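Putative uncharacterized protein (Chaetomium thermophilum, PDB 4XRI) probably carries protein cargo into the nucleus as an importin-beta transport receptor and probably binds a small GTPase. Local coordinates at residues A[298-303]-A[362-367]. The protein carries 2 engineered substitutions. Numbering follows the deposited sequence.
Sequences VCEEEI and LQLYAQ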
loop_
_atom_site.group_PDB
_atom_site.type_symbol
_atom_site.label_atom_id
_atom_site.label_comp_id
_atom_site.label_asym_id
_atom_site.label_seq_id
_atom_site.Cartn_x
_atom_site.Cartn_y
_atom_site.Cartn_z
ATOM N N VAL A 298 -16.399 4.860 -10.966
ATOM C CA VAL A 298 -17.707 4.254 -10.743
ATOM C C VAL A 298 -17.555 2.795 -10.324
ATOM O O VAL A 298 -18.175 2.344 -9.362
ATOM C CB VAL A 298 -18.591 4.331 -12.006
ATOM C CG1 VAL A 298 -19.838 3.479 -11.835
ATOM C CG2 VAL A 298 -18.956 5.769 -12.311
ATOM N N CYS A 299 -16.713 2.069 -11.052
ATOM C CA CYS A 299 -16.489 0.654 -10.791
ATOM C C CYS A 299 -15.863 0.426 -9.420
ATOM O O CYS A 299 -16.283 -0.465 -8.684
ATOM C CB CYS A 299 -15.610 0.044 -11.885
ATOM S SG CYS A 299 -16.481 -0.218 -13.451
ATOM N N GLU A 300 -14.865 1.237 -9.079
ATOM C CA GLU A 300 -14.213 1.142 -7.778
ATOM C C GLU A 300 -15.209 1.351 -6.641
ATOM O O GLU A 300 -15.232 0.586 -5.677
ATOM C CB GLU A 300 -13.074 2.156 -7.673
ATOM C CG GLU A 300 -11.825 1.754 -8.442
ATOM C CD GLU A 300 -10.782 2.853 -8.487
ATOM O OE1 GLU A 300 -11.106 4.000 -8.114
ATOM O OE2 GLU A 300 -9.636 2.570 -8.897
ATOM N N GLU A 301 -16.036 2.385 -6.770
ATOM C CA GLU A 301 -17.075 2.671 -5.785
ATOM C C GLU A 301 -18.039 1.504 -5.639
ATOM O O GLU A 301 -18.348 1.076 -4.526
ATOM C CB GLU A 301 -17.854 3.932 -6.168
ATOM C CG GLU A 301 -17.160 5.224 -5.802
ATOM C CD GLU A 301 -17.034 5.412 -4.303
ATOM O OE1 GLU A 301 -18.063 5.309 -3.600
ATOM O OE2 GLU A 301 -15.904 5.651 -3.830
ATOM N N GLU A 302 -18.513 0.995 -6.769
ATOM C CA GLU A 302 -19.518 -0.056 -6.758
ATOM C C GLU A 302 -18.940 -1.397 -6.304
ATOM O O GLU A 302 -19.642 -2.205 -5.701
ATOM C CB GLU A 302 -20.164 -0.181 -8.138
ATOM C CG GLU A 302 -20.933 1.072 -8.538
ATOM C CD GLU A 302 -21.949 0.839 -9.641
ATOM O OE1 GLU A 302 -21.663 0.054 -10.567
ATOM O OE2 GLU A 302 -23.046 1.434 -9.569
ATOM N N ILE A 303 -17.658 -1.627 -6.572
ATOM C CA ILE A 303 -16.987 -2.816 -6.053
ATOM C C ILE A 303 -16.950 -2.769 -4.526
ATOM O O ILE A 303 -17.232 -3.763 -3.853
ATOM C CB ILE A 303 -15.550 -2.954 -6.599
ATOM C CG1 ILE A 303 -15.571 -3.390 -8.065
ATOM C CG2 ILE A 303 -14.765 -3.972 -5.785
ATOM C CD1 ILE A 303 -14.244 -3.201 -8.767
ATOM N N LEU A 362 -11.353 -2.121 -17.601
ATOM C CA LEU A 362 -11.986 -3.376 -17.991
ATOM C C LEU A 362 -11.902 -4.409 -16.872
ATOM O O LEU A 362 -12.872 -5.114 -16.590
ATOM C CB LEU A 362 -11.343 -3.923 -19.265
ATOM C CG LEU A 362 -12.031 -5.133 -19.892
ATOM C CD1 LEU A 362 -13.501 -4.830 -20.146
ATOM C CD2 LEU A 362 -11.336 -5.535 -21.184
ATOM N N GLN A 363 -10.735 -4.489 -16.240
ATOM C CA GLN A 363 -10.535 -5.350 -15.075
ATOM C C GLN A 363 -11.530 -5.022 -13.971
ATOM O O GLN A 363 -12.235 -5.900 -13.474
ATOM C CB GLN A 363 -9.109 -5.216 -14.537
ATOM C CG GLN A 363 -8.109 -6.154 -15.179
ATOM C CD GLN A 363 -6.840 -6.283 -14.357
ATOM O OE1 GLN A 363 -6.644 -5.554 -13.384
ATOM N NE2 GLN A 363 -5.975 -7.215 -14.740
ATOM N N LEU A 364 -11.575 -3.748 -13.595
ATOM C CA LEU A 364 -12.499 -3.261 -12.575
ATOM C C LEU A 364 -13.951 -3.494 -12.972
ATOM O O LEU A 364 -14.796 -3.794 -12.127
ATOM C CB LEU A 364 -12.267 -1.771 -12.314
ATOM C CG LEU A 364 -10.934 -1.368 -11.681
ATOM C CD1 LEU A 364 -10.782 0.146 -11.701
ATOM C CD2 LEU A 364 -10.838 -1.895 -10.258
ATOM N N TYR A 365 -14.235 -3.352 -14.264
ATOM C CA TYR A 365 -15.585 -3.545 -14.774
ATOM C C TYR A 365 -16.037 -4.990 -14.588
ATOM O O TYR A 365 -17.191 -5.252 -14.243
ATOM C CB TYR A 365 -15.661 -3.158 -16.253
ATOM C CG TYR A 365 -16.921 -2.407 -16.621
ATOM C CD1 TYR A 365 -18.146 -3.059 -16.698
ATOM C CD2 TYR A 365 -16.889 -1.041 -16.883
ATOM C CE1 TYR A 365 -19.300 -2.374 -17.026
ATOM C CE2 TYR A 365 -18.038 -0.350 -17.216
ATOM C CZ TYR A 365 -19.239 -1.021 -17.286
ATOM O OH TYR A 365 -20.383 -0.333 -17.613
ATOM N N ALA A 366 -15.116 -5.921 -14.818
ATOM C CA ALA A 366 -15.403 -7.345 -14.675
ATOM C C ALA A 366 -15.714 -7.695 -13.224
ATOM O O ALA A 366 -16.584 -8.519 -12.943
ATOM C CB ALA A 366 -14.235 -8.173 -15.180
ATOM N N GLN A 367 -14.994 -7.056 -12.308
ATOM C CA GLN A 367 -15.227 -7.234 -10.879
ATOM C C GLN A 367 -16.563 -6.622 -10.478
ATOM O O GLN A 367 -17.277 -7.155 -9.625
ATOM C CB GLN A 367 -14.094 -6.605 -10.060
ATOM C CG GLN A 367 -12.742 -7.277 -10.226
ATOM C CD GLN A 367 -11.632 -6.559 -9.476
ATOM O OE1 GLN A 367 -11.768 -6.243 -8.293
ATOM N NE2 GLN A 367 -10.531 -6.289 -10.166
#
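Cys299, on helix 285-310, meets two neighbours on helix 354-369 at once. Its CB lies 3.8 Å from Leu364 CB, while SG reaches the Tyr365 ring, 3.6 Å from CD2. The sulfur sits 4.1 Å from the ring centroid and 34° off the ring normal, an oblique sulfur-aromatic contact displaced toward the CG-CD2 side of the ring. With SG anti to the carbonyl carbon (chi1 -75°), the sulfur points at the facing helix and comes close to both CD2 and CA of Tyr365.

One turn further on, Ile303 inserts its CD1 methyl between Leu364 and Gln367. CD1 packs 3.9 Å from Leu364 CD2 and 3.6 Å from Gln367 CB, and also touches the Leu364 carbonyl oxygen. The Leu364 side chain is in turn flanked on the Glu300 side, where its CD1 lies 3.8 Å from Glu300 CG; here the aliphatic part of the glutamate does the packing, at the exposed margin of the interface. No hydrogen bond joins 298-303 and 362-367, so apolar contacts and the sulfur-ring approach carry the interface, which buries 302 Å² in all.

Beyond this shell, Ala368 extends the surface that receives Cys299 and Ile303. The Tyr365 hydroxyl is hydrogen-bonded to the Ala325 carbonyl, and its side chain touches Ala328 and Thr329, tying the tyrosine to helix 324-340. Glu302 ties helix 285-310 to the start of that same helix through the backbone amides of Phe324 and Ala325.

The axes of 298-303 and 362-367 approach to 8.8 Å and run in broadly the same direction, inclined by 31°. Helices 285-310 and 354-369, with helix 324-340 between them in sequence, pack side by side, consistent with the layered helices of a HEAT-repeat solenoid such as importin-beta.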